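Local coordinates for protein mirolysin (Tannerella forsythia, PDB 6R7V) that probably cleaves proteins as a zinc-dependent pappalysin-family metallopeptidase of the metzincin type, held here as a latent zymogen, probably by a cysteine switch, at residues 71-76 / 204-209; 78-83 / 94-99; 213-218 / 265-270; 217-222 / 239-244. The protein carries 1 engineered substitution. All blocks are in the same frame, centred on the assembly; numbering follows the deposited sequence.

Interaction 1: residues 71-76 / 204-209; sequences IQVLNE and TATHAV. Engineered in segment 204-209: A208 (natural residue Glu). With ZN (zinc ion), chain D.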
loop_
_atom_site.group_PDB
_atom_site.type_symbol
_atom_site.label_atom_id
_atom_site.label_comp_id
_atom_site.label_asym_id
_atom_site.label_seq_id
_atom_site.Cartn_x
_atom_site.Cartn_y
_atom_site.Cartn_z
ATOM N N ILE A 71 1.027 -1.688 -12.503
ATOM C CA ILE A 71 0.465 -0.344 -12.560
ATOM C C ILE A 71 -0.996 -0.434 -13.000
ATOM O O ILE A 71 -1.858 0.284 -12.455
ATOM C CB ILE A 71 1.300 0.549 -13.490
ATOM C CG1 ILE A 71 2.762 0.571 -13.015
ATOM C CG2 ILE A 71 0.724 1.989 -13.504
ATOM C CD1 ILE A 71 3.007 1.024 -11.522
ATOM N N GLN A 72 -1.281 -1.359 -13.936
ATOM C CA GLN A 72 -2.666 -1.606 -14.381
ATOM C C GLN A 72 -3.554 -2.025 -13.200
ATOM O O GLN A 72 -4.654 -1.481 -13.020
ATOM C CB GLN A 72 -2.682 -2.697 -15.447
ATOM C CG GLN A 72 -4.069 -2.932 -16.031
ATOM C CD GLN A 72 -4.104 -4.059 -17.040
ATOM O OE1 GLN A 72 -3.253 -4.962 -17.055
ATOM N NE2 GLN A 72 -5.108 -4.032 -17.899
ATOM N N VAL A 73 -3.054 -2.949 -12.367
ATOM C CA VAL A 73 -3.823 -3.409 -11.208
ATOM C C VAL A 73 -4.073 -2.252 -10.228
ATOM O O VAL A 73 -5.201 -2.107 -9.731
ATOM C CB VAL A 73 -3.082 -4.571 -10.507
ATOM C CG1 VAL A 73 -3.702 -4.878 -9.131
ATOM C CG2 VAL A 73 -3.096 -5.843 -11.365
ATOM N N LEU A 74 -3.063 -1.405 -9.960
ATOM C CA LEU A 74 -3.305 -0.284 -9.050
ATOM C C LEU A 74 -4.382 0.638 -9.595
ATOM O O LEU A 74 -5.262 1.051 -8.860
ATOM C CB LEU A 74 -2.038 0.520 -8.774
ATOM C CG LEU A 74 -0.887 -0.242 -8.072
ATOM C CD1 LEU A 74 0.342 0.647 -7.959
ATOM C CD2 LEU A 74 -1.286 -0.642 -6.629
ATOM N N ASN A 75 -4.350 0.898 -10.895
ATOM C CA ASN A 75 -5.362 1.762 -11.507
ATOM C C ASN A 75 -6.738 1.122 -11.495
ATOM O O ASN A 75 -7.719 1.850 -11.366
ATOM C CB ASN A 75 -4.949 2.146 -12.909
ATOM C CG ASN A 75 -3.915 3.263 -12.867
ATOM O OD1 ASN A 75 -4.149 4.265 -12.210
ATOM N ND2 ASN A 75 -2.784 3.122 -13.533
ATOM N N GLU A 76 -6.825 -0.198 -11.546
ATOM C CA GLU A 76 -8.118 -0.857 -11.410
ATOM C C GLU A 76 -8.621 -0.776 -9.989
ATOM O O GLU A 76 -9.748 -0.308 -9.737
ATOM C CB GLU A 76 -8.014 -2.349 -11.778
ATOM C CG GLU A 76 -7.796 -2.587 -13.263
ATOM C CD GLU A 76 -7.671 -4.056 -13.644
ATOM O OE1 GLU A 76 -7.886 -4.943 -12.787
ATOM O OE2 GLU A 76 -7.330 -4.315 -14.817
ATOM N N THR A 204 -0.669 -7.575 -3.485
ATOM C CA THR A 204 0.324 -7.269 -2.451
ATOM C C THR A 204 0.638 -5.765 -2.545
ATOM O O THR A 204 0.673 -5.057 -1.526
ATOM C CB THR A 204 1.575 -8.153 -2.578
ATOM O OG1 THR A 204 1.161 -9.520 -2.454
ATOM C CG2 THR A 204 2.602 -7.846 -1.512
ATOM N N ALA A 205 0.818 -5.255 -3.768
ATOM C CA ALA A 205 1.086 -3.815 -3.888
ATOM C C ALA A 205 -0.153 -2.974 -3.613
ATOM O O ALA A 205 -0.007 -1.898 -3.062
ATOM C CB ALA A 205 1.646 -3.487 -5.275
ATOM N N THR A 206 -1.369 -3.442 -3.989
ATOM C CA THR A 206 -2.564 -2.651 -3.640
ATOM C C THR A 206 -2.641 -2.470 -2.132
ATOM O O THR A 206 -2.860 -1.346 -1.641
ATOM C CB THR A 206 -3.836 -3.370 -4.137
ATOM O OG1 THR A 206 -3.739 -3.386 -5.570
ATOM C CG2 THR A 206 -5.120 -2.617 -3.768
ATOM N N HIS A 207 -2.398 -3.573 -1.390
ATOM C CA HIS A 207 -2.422 -3.557 0.070
ATOM C C HIS A 207 -1.324 -2.607 0.620
ATOM O O HIS A 207 -1.605 -1.791 1.512
ATOM C CB HIS A 207 -2.205 -5.005 0.523
ATOM C CG HIS A 207 -2.063 -5.211 1.993
ATOM N ND1 HIS A 207 -3.078 -5.779 2.740
ATOM C CD2 HIS A 207 -0.995 -4.982 2.795
ATOM C CE1 HIS A 207 -2.601 -5.869 3.969
ATOM N NE2 HIS A 207 -1.356 -5.376 4.048
ATOM N N ALA A 208 -0.084 -2.723 0.100
ATOM C CA ALA A 208 1.031 -1.892 0.589
ATOM C C ALA A 208 0.783 -0.437 0.291
ATOM O O ALA A 208 1.081 0.419 1.132
ATOM C CB ALA A 208 2.334 -2.325 -0.059
ATOM N N VAL A 209 0.288 -0.127 -0.917
ATOM C CA VAL A 209 0.002 1.276 -1.275
ATOM C C VAL A 209 -1.119 1.805 -0.341
ATOM O O VAL A 209 -1.064 2.974 0.061
ATOM C CB VAL A 209 -0.316 1.430 -2.795
ATOM C CG1 VAL A 209 -0.819 2.829 -3.142
ATOM C CG2 VAL A 209 0.911 1.085 -3.633
HETATM ZN ZN ZN D . -0.182 -4.873 5.615
#

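Interaction 2: residues 78-83 / 94-99; sequences FRRMNA and NLAGNA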
loop_
_atom_site.group_PDB
_atom_site.type_symbol
_atom_site.label_atom_id
_atom_site.label_comp_id
_atom_site.label_asym_id
_atom_site.label_seq_id
_atom_site.Cartn_x
_atom_site.Cartn_y
_atom_site.Cartn_z
ATOM N N PHE A 78 -7.810 1.105 -7.356
ATOM C CA PHE A 78 -8.028 2.450 -6.805
ATOM C C PHE A 78 -9.058 3.270 -7.591
ATOM O O PHE A 78 -9.279 4.450 -7.278
ATOM C CB PHE A 78 -6.684 3.189 -6.725
ATOM C CG PHE A 78 -5.828 2.740 -5.569
ATOM C CD1 PHE A 78 -5.021 1.606 -5.672
ATOM C CD2 PHE A 78 -5.872 3.410 -4.347
ATOM C CE1 PHE A 78 -4.299 1.140 -4.564
ATOM C CE2 PHE A 78 -5.102 2.958 -3.249
ATOM C CZ PHE A 78 -4.310 1.841 -3.377
ATOM N N ARG A 79 -9.725 2.650 -8.579
ATOM C CA ARG A 79 -10.779 3.366 -9.316
ATOM C C ARG A 79 -12.027 2.475 -9.414
ATOM O O ARG A 79 -12.921 2.755 -10.233
ATOM C CB ARG A 79 -10.272 3.766 -10.700
ATOM C CG ARG A 79 -9.152 4.813 -10.647
ATOM C CD ARG A 79 -8.783 5.298 -12.041
ATOM N NE ARG A 79 -8.335 4.229 -12.930
ATOM C CZ ARG A 79 -8.113 4.408 -14.228
ATOM N NH1 ARG A 79 -8.315 5.593 -14.785
ATOM N NH2 ARG A 79 -7.725 3.394 -14.987
ATOM N N ARG A 80 -12.102 1.417 -8.582
ATOM C CA ARG A 80 -13.169 0.409 -8.648
ATOM C C ARG A 80 -13.444 -0.027 -10.119
ATOM O O ARG A 80 -14.599 -0.150 -10.567
ATOM C CB ARG A 80 -14.446 0.857 -7.928
ATOM C CG ARG A 80 -15.338 -0.364 -7.629
ATOM C CD ARG A 80 -16.193 -0.283 -6.371
ATOM N NE ARG A 80 -16.934 -1.532 -6.163
ATOM C CZ ARG A 80 -16.443 -2.657 -5.621
ATOM N NH1 ARG A 80 -15.171 -2.723 -5.223
ATOM N NH2 ARG A 80 -17.211 -3.738 -5.513
ATOM N N MET A 81 -12.358 -0.312 -10.844
ATOM C CA MET A 81 -12.413 -0.823 -12.196
ATOM C C MET A 81 -11.878 -2.240 -12.257
ATOM O O MET A 81 -11.719 -2.776 -13.361
ATOM C CB MET A 81 -11.671 0.100 -13.144
ATOM C CG MET A 81 -12.400 1.417 -13.326
ATOM S SD MET A 81 -11.445 2.563 -14.316
ATOM C CE MET A 81 -11.588 1.804 -15.868
ATOM N N ASN A 82 -11.661 -2.872 -11.092
ATOM C CA ASN A 82 -11.271 -4.296 -11.045
ATOM C C ASN A 82 -12.469 -5.134 -11.491
ATOM O O ASN A 82 -13.561 -4.960 -10.947
ATOM C CB ASN A 82 -10.839 -4.684 -9.608
ATOM C CG ASN A 82 -11.743 -4.183 -8.498
ATOM O OD1 ASN A 82 -12.016 -2.965 -8.392
ATOM N ND2 ASN A 82 -12.169 -5.113 -7.618
ATOM N N ALA A 83 -12.288 -6.046 -12.444
ATOM C CA ALA A 83 -13.442 -6.863 -12.872
ATOM C C ALA A 83 -14.033 -7.674 -11.726
ATOM O O ALA A 83 -15.263 -7.871 -11.690
ATOM C CB ALA A 83 -13.051 -7.786 -14.019
ATOM N N ASN A 94 -22.428 -1.888 -1.587
ATOM C CA ASN A 94 -22.931 -0.536 -1.356
ATOM C C ASN A 94 -21.967 0.304 -0.478
ATOM O O ASN A 94 -22.028 1.534 -0.498
ATOM C CB ASN A 94 -24.338 -0.600 -0.734
ATOM C CG ASN A 94 -24.560 -1.805 0.159
ATOM O OD1 ASN A 94 -23.901 -1.978 1.190
ATOM N ND2 ASN A 94 -25.492 -2.671 -0.224
ATOM N N LEU A 95 -21.006 -0.358 0.211
ATOM C CA LEU A 95 -19.988 0.333 1.016
ATOM C C LEU A 95 -18.700 0.505 0.247
ATOM O O LEU A 95 -17.786 1.174 0.753
ATOM C CB LEU A 95 -19.661 -0.442 2.324
ATOM C CG LEU A 95 -20.824 -0.767 3.241
ATOM C CD1 LEU A 95 -20.343 -1.659 4.401
ATOM C CD2 LEU A 95 -21.421 0.505 3.802
ATOM N N ALA A 96 -18.620 -0.047 -0.960
ATOM C CA ALA A 96 -17.367 -0.024 -1.714
ATOM C C ALA A 96 -17.032 1.371 -2.224
ATOM O O ALA A 96 -17.915 2.121 -2.636
ATOM C CB ALA A 96 -17.452 -0.996 -2.874
ATOM N N GLY A 97 -15.749 1.687 -2.183
ATOM C CA GLY A 97 -15.262 2.989 -2.574
ATOM C C GLY A 97 -14.468 2.986 -3.860
ATOM O O GLY A 97 -13.802 2.007 -4.242
ATOM N N ASN A 98 -14.525 4.129 -4.521
ATOM C CA ASN A 98 -13.802 4.461 -5.740
ATOM C C ASN A 98 -12.834 5.547 -5.311
ATOM O O ASN A 98 -13.280 6.661 -5.067
ATOM C CB ASN A 98 -14.806 4.966 -6.773
ATOM C CG ASN A 98 -14.186 5.450 -8.046
ATOM O OD1 ASN A 98 -12.968 5.660 -8.144
ATOM N ND2 ASN A 98 -15.049 5.642 -9.043
ATOM N N ALA A 99 -11.540 5.222 -5.160
ATOM C CA ALA A 99 -10.610 6.200 -4.602
ATOM C C ALA A 99 -10.340 7.342 -5.523
ATOM O O ALA A 99 -9.862 8.372 -5.065
ATOM C CB ALA A 99 -9.287 5.532 -4.236
HETATM O O HOH W 1 -13.285 -0.764 -4.193
#

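Interaction 3: residues 213-218 / 265-270; sequences LDLRHI and NYMDYT. With ZN (zinc ion), chain D.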
loop_
_atom_site.group_PDB
_atom_site.type_symbol
_atom_site.label_atom_id
_atom_site.label_comp_id
_atom_site.label_asym_id
_atom_site.label_seq_id
_atom_site.Cartn_x
_atom_site.Cartn_y
_atom_site.Cartn_z
ATOM N N LEU A 213 -0.888 5.156 1.968
ATOM C CA LEU A 213 -1.981 6.099 1.979
ATOM C C LEU A 213 -2.781 6.044 3.301
ATOM O O LEU A 213 -3.957 6.432 3.370
ATOM C CB LEU A 213 -2.880 5.917 0.754
ATOM C CG LEU A 213 -2.196 6.244 -0.584
ATOM C CD1 LEU A 213 -3.096 5.903 -1.738
ATOM C CD2 LEU A 213 -1.727 7.736 -0.638
ATOM N N ASP A 214 -2.101 5.636 4.369
ATOM C CA ASP A 214 -2.545 5.760 5.764
ATOM C C ASP A 214 -3.501 4.671 6.250
ATOM O O ASP A 214 -3.998 4.767 7.393
ATOM C CB ASP A 214 -3.184 7.158 6.032
ATOM C CG ASP A 214 -2.777 7.769 7.341
ATOM O OD1 ASP A 214 -1.748 7.364 7.870
ATOM O OD2 ASP A 214 -3.519 8.648 7.844
ATOM N N LEU A 215 -3.757 3.639 5.457
ATOM C CA LEU A 215 -4.662 2.593 5.937
ATOM C C LEU A 215 -3.950 1.583 6.797
ATOM O O LEU A 215 -2.766 1.262 6.556
ATOM C CB LEU A 215 -5.321 1.850 4.766
ATOM C CG LEU A 215 -6.128 2.702 3.797
ATOM C CD1 LEU A 215 -6.819 1.819 2.782
ATOM C CD2 LEU A 215 -7.145 3.597 4.525
ATOM N N ARG A 216 -4.709 1.007 7.727
ATOM C CA ARG A 216 -4.226 -0.043 8.624
ATOM C C ARG A 216 -4.890 -1.357 8.306
ATOM O O ARG A 216 -6.003 -1.415 7.753
ATOM C CB ARG A 216 -4.578 0.320 10.064
ATOM C CG ARG A 216 -3.892 1.571 10.538
ATOM C CD ARG A 216 -4.082 1.696 12.014
ATOM N NE ARG A 216 -3.668 3.005 12.493
ATOM C CZ ARG A 216 -3.612 3.327 13.777
ATOM N NH1 ARG A 216 -3.883 2.420 14.709
ATOM N NH2 ARG A 216 -3.275 4.553 14.144
ATOM N N HIS A 217 -4.287 -2.433 8.805
ATOM C CA HIS A 217 -4.927 -3.744 8.727
ATOM C C HIS A 217 -6.318 -3.694 9.307
ATOM O O HIS A 217 -6.530 -3.122 10.385
ATOM C CB HIS A 217 -4.095 -4.761 9.468
ATOM C CG HIS A 217 -2.823 -5.050 8.757
ATOM N ND1 HIS A 217 -1.691 -5.392 9.444
ATOM C CD2 HIS A 217 -2.540 -5.011 7.436
ATOM C CE1 HIS A 217 -0.752 -5.583 8.531
ATOM N NE2 HIS A 217 -1.198 -5.327 7.308
ATOM N N ILE A 218 -7.264 -4.308 8.588
ATOM C CA ILE A 218 -8.682 -4.168 8.913
ATOM C C ILE A 218 -9.037 -4.737 10.313
ATOM O O ILE A 218 -9.972 -4.265 10.959
ATOM C CB ILE A 218 -9.522 -4.824 7.804
ATOM C CG1 ILE A 218 -11.010 -4.522 7.968
ATOM C CG2 ILE A 218 -9.260 -6.348 7.705
ATOM C CD1 ILE A 218 -11.818 -4.799 6.698
ATOM N N ASN A 265 -11.677 -7.254 1.793
ATOM C CA ASN A 265 -11.049 -5.926 1.807
ATOM C C ASN A 265 -9.578 -6.083 1.496
ATOM O O ASN A 265 -8.937 -7.017 1.991
ATOM C CB ASN A 265 -11.234 -5.291 3.174
ATOM C CG ASN A 265 -10.897 -3.814 3.156
ATOM O OD1 ASN A 265 -9.742 -3.431 3.319
ATOM N ND2 ASN A 265 -11.896 -2.970 2.899
ATOM N N TYR A 266 -9.001 -5.145 0.715
ATOM C CA TYR A 266 -7.569 -5.253 0.413
ATOM C C TYR A 266 -6.673 -5.184 1.637
ATOM O O TYR A 266 -5.515 -5.637 1.553
ATOM C CB TYR A 266 -7.144 -4.124 -0.541
ATOM C CG TYR A 266 -7.885 -4.134 -1.871
ATOM C CD1 TYR A 266 -7.871 -5.250 -2.691
ATOM C CD2 TYR A 266 -8.626 -3.034 -2.287
ATOM C CE1 TYR A 266 -8.602 -5.291 -3.877
ATOM C CE2 TYR A 266 -9.325 -3.048 -3.496
ATOM C CZ TYR A 266 -9.321 -4.182 -4.273
ATOM O OH TYR A 266 -10.024 -4.207 -5.448
ATOM N N MET A 267 -7.158 -4.638 2.758
ATOM C CA MET A 267 -6.343 -4.499 3.952
ATOM C C MET A 267 -6.449 -5.699 4.894
ATOM O O MET A 267 -6.001 -5.617 6.034
ATOM C CB MET A 267 -6.693 -3.198 4.687
ATOM C CG MET A 267 -6.464 -1.943 3.807
ATOM S SD MET A 267 -4.900 -1.894 2.850
ATOM C CE MET A 267 -3.684 -1.887 4.203
ATOM N N ASP A 268 -6.969 -6.828 4.389
ATOM C CA ASP A 268 -6.925 -8.081 5.144
ATOM C C ASP A 268 -5.697 -8.872 4.631
ATOM O O ASP A 268 -4.855 -8.313 3.914
ATOM C CB ASP A 268 -8.263 -8.874 5.026
ATOM C CG ASP A 268 -8.554 -9.766 6.240
ATOM O OD1 ASP A 268 -7.593 -10.212 6.899
ATOM O OD2 ASP A 268 -9.729 -9.995 6.535
ATOM N N TYR A 269 -5.565 -10.159 5.026
ATOM C CA TYR A 269 -4.439 -11.018 4.645
ATOM C C TYR A 269 -4.863 -12.144 3.718
ATOM O O TYR A 269 -4.142 -13.131 3.566
ATOM C CB TYR A 269 -3.745 -11.619 5.882
ATOM C CG TYR A 269 -2.699 -10.769 6.569
ATOM C CD1 TYR A 269 -2.308 -9.537 6.041
ATOM C CD2 TYR A 269 -2.057 -11.223 7.716
ATOM C CE1 TYR A 269 -1.287 -8.792 6.631
ATOM C CE2 TYR A 269 -1.051 -10.480 8.326
ATOM C CZ TYR A 269 -0.660 -9.272 7.772
ATOM O OH TYR A 269 0.304 -8.524 8.401
ATOM N N THR A 270 -6.025 -12.001 3.082
ATOM C CA THR A 270 -6.550 -13.026 2.197
ATOM C C THR A 270 -5.801 -13.102 0.846
ATOM O O THR A 270 -5.033 -12.189 0.498
ATOM C CB THR A 270 -8.037 -12.782 1.984
ATOM O OG1 THR A 270 -8.236 -11.409 1.715
ATOM C CG2 THR A 270 -8.856 -13.183 3.208
HETATM ZN ZN ZN D . -0.182 -4.873 5.615
#

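Interaction 4: residues 217-222 / 239-244; sequences HIWGDD and GGYNEG. With CA (calcium ion), chain B; ZN (zinc ion), chain D.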
loop_
_atom_site.group_PDB
_atom_site.type_symbol
_atom_site.label_atom_id
_atom_site.label_comp_id
_atom_site.label_asym_id
_atom_site.label_seq_id
_atom_site.Cartn_x
_atom_site.Cartn_y
_atom_site.Cartn_z
ATOM N N HIS A 217 -4.287 -2.433 8.805
ATOM C CA HIS A 217 -4.927 -3.744 8.727
ATOM C C HIS A 217 -6.318 -3.694 9.307
ATOM O O HIS A 217 -6.530 -3.122 10.385
ATOM C CB HIS A 217 -4.095 -4.761 9.468
ATOM C CG HIS A 217 -2.823 -5.050 8.757
ATOM N ND1 HIS A 217 -1.691 -5.392 9.444
ATOM C CD2 HIS A 217 -2.540 -5.011 7.436
ATOM C CE1 HIS A 217 -0.752 -5.583 8.531
ATOM N NE2 HIS A 217 -1.198 -5.327 7.308
ATOM N N ILE A 218 -7.264 -4.308 8.588
ATOM C CA ILE A 218 -8.682 -4.168 8.913
ATOM C C ILE A 218 -9.037 -4.737 10.313
ATOM O O ILE A 218 -9.972 -4.265 10.959
ATOM C CB ILE A 218 -9.522 -4.824 7.804
ATOM C CG1 ILE A 218 -11.010 -4.522 7.968
ATOM C CG2 ILE A 218 -9.260 -6.348 7.705
ATOM C CD1 ILE A 218 -11.818 -4.799 6.698
ATOM N N TRP A 219 -8.286 -5.737 10.770
ATOM C CA TRP A 219 -8.573 -6.346 12.076
ATOM C C TRP A 219 -7.918 -5.607 13.262
ATOM O O TRP A 219 -8.123 -6.019 14.418
ATOM C CB TRP A 219 -8.178 -7.826 12.093
ATOM C CG TRP A 219 -6.710 -8.053 12.087
ATOM C CD1 TRP A 219 -5.901 -8.247 13.165
ATOM C CD2 TRP A 219 -5.859 -8.066 10.934
ATOM N NE1 TRP A 219 -4.589 -8.361 12.753
ATOM C CE2 TRP A 219 -4.538 -8.269 11.389
ATOM C CE3 TRP A 219 -6.091 -7.990 9.553
ATOM C CZ2 TRP A 219 -3.445 -8.347 10.517
ATOM C CZ3 TRP A 219 -5.008 -8.053 8.689
ATOM C CH2 TRP A 219 -3.700 -8.261 9.175
ATOM N N GLY A 220 -7.154 -4.551 13.007
ATOM C CA GLY A 220 -6.617 -3.745 14.104
ATOM C C GLY A 220 -5.306 -4.160 14.739
ATOM O O GLY A 220 -4.914 -3.564 15.741
ATOM N N ASP A 221 -4.610 -5.152 14.155
ATOM C CA ASP A 221 -3.296 -5.603 14.595
ATOM C C ASP A 221 -3.290 -5.841 16.097
ATOM O O ASP A 221 -2.414 -5.348 16.802
ATOM C CB ASP A 221 -2.235 -4.541 14.206
ATOM C CG ASP A 221 -1.972 -4.501 12.714
ATOM O OD1 ASP A 221 -1.752 -5.569 12.135
ATOM O OD2 ASP A 221 -2.000 -3.387 12.131
ATOM N N ASP A 222 -4.285 -6.585 16.604
ATOM C CA ASP A 222 -4.438 -6.723 18.041
ATOM C C ASP A 222 -4.459 -8.154 18.503
ATOM O O ASP A 222 -4.974 -8.448 19.593
ATOM C CB ASP A 222 -5.744 -6.026 18.441
ATOM C CG ASP A 222 -6.964 -6.468 17.640
ATOM O OD1 ASP A 222 -6.873 -7.479 16.909
ATOM O OD2 ASP A 222 -7.993 -5.799 17.724
ATOM N N GLY A 239 -11.898 -9.553 14.570
ATOM C CA GLY A 239 -10.971 -10.154 15.543
ATOM C C GLY A 239 -9.546 -10.186 15.021
ATOM O O GLY A 239 -8.765 -9.264 15.262
ATOM N N GLY A 240 -9.227 -11.257 14.311
ATOM C CA GLY A 240 -7.912 -11.454 13.730
ATOM C C GLY A 240 -7.940 -11.380 12.220
ATOM O O GLY A 240 -8.984 -11.072 11.611
ATOM N N TYR A 241 -6.806 -11.583 11.602
ATOM C CA TYR A 241 -6.739 -11.560 10.159
ATOM C C TYR A 241 -7.390 -12.787 9.577
ATOM O O TYR A 241 -7.545 -13.818 10.246
ATOM C CB TYR A 241 -5.275 -11.460 9.660
ATOM C CG TYR A 241 -4.361 -12.592 10.113
ATOM C CD1 TYR A 241 -3.434 -12.403 11.142
ATOM C CD2 TYR A 241 -4.408 -13.844 9.503
ATOM C CE1 TYR A 241 -2.607 -13.442 11.570
ATOM C CE2 TYR A 241 -3.597 -14.893 9.936
ATOM C CZ TYR A 241 -2.712 -14.691 10.986
ATOM O OH TYR A 241 -1.880 -15.710 11.407
ATOM N N ASN A 242 -7.771 -12.668 8.313
ATOM C CA ASN A 242 -8.232 -13.819 7.561
ATOM C C ASN A 242 -7.165 -14.163 6.557
ATOM O O ASN A 242 -6.425 -13.291 6.112
ATOM C CB ASN A 242 -9.550 -13.533 6.865
ATOM C CG ASN A 242 -10.655 -13.364 7.847
ATOM O OD1 ASN A 242 -11.099 -14.328 8.476
ATOM N ND2 ASN A 242 -11.075 -12.137 8.049
ATOM N N GLU A 243 -7.105 -15.413 6.175
ATOM C CA GLU A 243 -6.140 -15.887 5.204
ATOM C C GLU A 243 -6.853 -16.758 4.193
ATOM O O GLU A 243 -8.007 -17.147 4.405
ATOM C CB GLU A 243 -4.989 -16.646 5.890
ATOM C CG GLU A 243 -5.448 -17.891 6.632
ATOM C CD GLU A 243 -4.391 -18.680 7.380
ATOM O OE1 GLU A 243 -3.192 -18.328 7.301
ATOM O OE2 GLU A 243 -4.776 -19.657 8.064
ATOM N N GLY A 244 -6.194 -17.012 3.079
ATOM C CA GLY A 244 -6.797 -17.872 2.072
ATOM C C GLY A 244 -7.992 -17.250 1.397
ATOM O O GLY A 244 -7.981 -16.067 1.089
HETATM CA CA CA B . -9.162 -7.093 16.148
HETATM ZN ZN ZN D . -0.182 -4.873 5.615
HETATM O O HOH W 2 -10.553 -5.176 16.367
#

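Interaction 1: residues 71-76 / 204-209
T206 OG1 is hydrogen-bonded to the carboxylate of D77, the residue just past segment 71-76, while apolar groups of that segment press on it: L74 CD2 comes to 3.8 Å from T206 OG1 and V73 CG1 to 3.9 Å from T206 OG1. This is the packing of helix 64-77 against the metzincin active-site helix, 203-212, which carries H207 and H211 of the HEXXHXXGXXH zinc-binding motif; D214 replaces the consensus glycine, H217 is the third histidine, and the engineered A208 replaces the glutamate. The axes of the two segments pass 9.6 Å apart and cross at -56°, close enough for short side chains to meet directly. L74 does most of the work. Its CG sits anti to its own carbonyl carbon (chi1 -62°), and the CD2 branch then runs across the facing helix, sliding past the T206 side chain in the opposite direction. That one methyl lies over A205 and the backbone of T206, and also reaches the CG2 branch of V209, 4.1 Å from L74 CD2. V73 meets T206 at about a right angle. No hydrogen bond links the two segments themselves, and the touching residues are all buried, so their fit rests on apolar contact, with the D77 bond fixing the rotation of the hydroxyl. H207 turns away from helix 64-77, and its ring nitrogen NE2 binds the zinc ion at 2.0 Å.

Interaction 2: residues 78-83 / 94-99
The chain leaves helix 64-77 at F78 and runs beside the approach to strand 101-105, bringing the CA atoms of R79 and N98 within 4.8 Å of each other. R80 then takes left-handed helical backbone angles (45°/47°), a turn that sends its side chain back along segment 94-99. With CG anti to its backbone N and a bend at chi2, the R80 chain lays the face of its guanidinium over A96: the methyl carbon CB stands 3.3 Å above the guanidinium plane, over its centre. Beside this face contact a water accepts from R80 NH1 at 2.9 Å and lies 2.8 Å from G97 O, bridging the two segments. R80 NH1 also bonds N276 O, and R80 NH2 bonds T88 OG1. Further along, the N98 amide reaches over the R79 backbone, its OD1 3.4 Å from R79 CA. At the buried end the F78 ring meets the A99 methyl obliquely, CD2 to CB at 4.0 Å, and joins F103 edge-to-face. The contact thus divides by chemistry: apolar groups close the inner end, whereas the R80 cation lies on a methyl and is gripped at its rim by carbonyl, hydroxyl and water oxygens, whose dipoles would probably stabilise the positive charge.

Interaction 3: residues 213-218 / 265-270
M267 O accepts a hydrogen bond from I218 N at 3.1 Å, the donor standing 49° out of the carbonyl plane, and the same oxygen meets H217 CA in a CA-H...O contact. The Met-turn that floors the zinc site in metzincins is therefore fastened to the chain carrying the third histidine. Packing is tight around this bond. I218 puts CD1 against N265 CB at 3.6 Å and CG2 against the carboxylate of D268. M267, bent at chi2 and chi3, crosses L215 at about a right angle and reaches L215 CD1 with CG at 3.9 Å. An Asx turn from N265 OD1 to M267 N stiffens the tight turn N265-D268. Over the H217 ring, Y269 makes an edge-to-face stack, with ring planes at 71° and Y269 CE1 3.5 Å from H217 NE2, the zinc-binding nitrogen; Y269 OH is bonded to E9. The R216 side is looser, though still buried: its O meets M267 CB, but the side chain starts away from the turn and NH2 bonds a glycerol. The Schellman motif ending helix 203-212, with D214 as C-prime residue, precedes L215, where the contact begins. M267 also touches that helix and helix 280-288, and Y269 opens the weakly bonded strand 269-270, parallel to strand 243-244.

Interaction 4: residues 217-222 / 239-244
Metal coordination joins W219 and D222 to G239 through one calcium ion. The ion lies 2.3 Å from W219 O and 2.4 Å from G239 O, and D222 grips it with both OD1 and OD2. A water and the carbonyls of S225 and Q238 complete seven ligands, so the close approach of D222 OD1 to G239 O, 3.1 Å, is that of two oxygens sharing a cation. A chi1 of 52° sets the D222 carboxylate between its own backbone N and carbonyl carbon, facing the ion; its OD2 is also bonded to G228 N.

Aromatic packing lies next to the ion. Y241 CB stands over the six-membered ring of W219 in a CH-pi contact, 3.4 Å from the centroid and only 4° off the normal. The two side chains run side by side in the same direction, and the Y241 ring turns its edge to that face with planes at 71°. H217 CB covers the opposite face, leaving the indole sandwiched.

The third kind is a buried polar bond: H217 ND1 donates to the syn lone pair of D221 OD1 at 2.7 Å, in the imidazole plane, which fixes the rotation of the zinc ligand. Beyond Y241 the chain enters strand 243-244, which runs parallel to strand 269-270, while segment 217-222 lies in the loop that follows helix 203-212.

Three of the four contacts converge on the zinc ion. H207 from interaction 1 and H217, shared by interactions 3 and 4, join H211 and C6, the latter consistent with a cysteine switch. H207 ND1 bonds Y266 O at 2.7 Å, tying the active-site helix to the Met-turn of interaction 3, 12 Å away between centres. Interactions 3 and 4, with centres 8 Å apart, are stitched by D268 OD1 and N242 N at 2.8 Å, and calcium ligand W219 follows zinc ligand H217 by two residues. Interaction 2 does not touch the zinc ion, the F78 side chain being about 12 Å from it, yet F78 CZ packs 3.6 Å from V209 CG1, extending the interior of interaction 1.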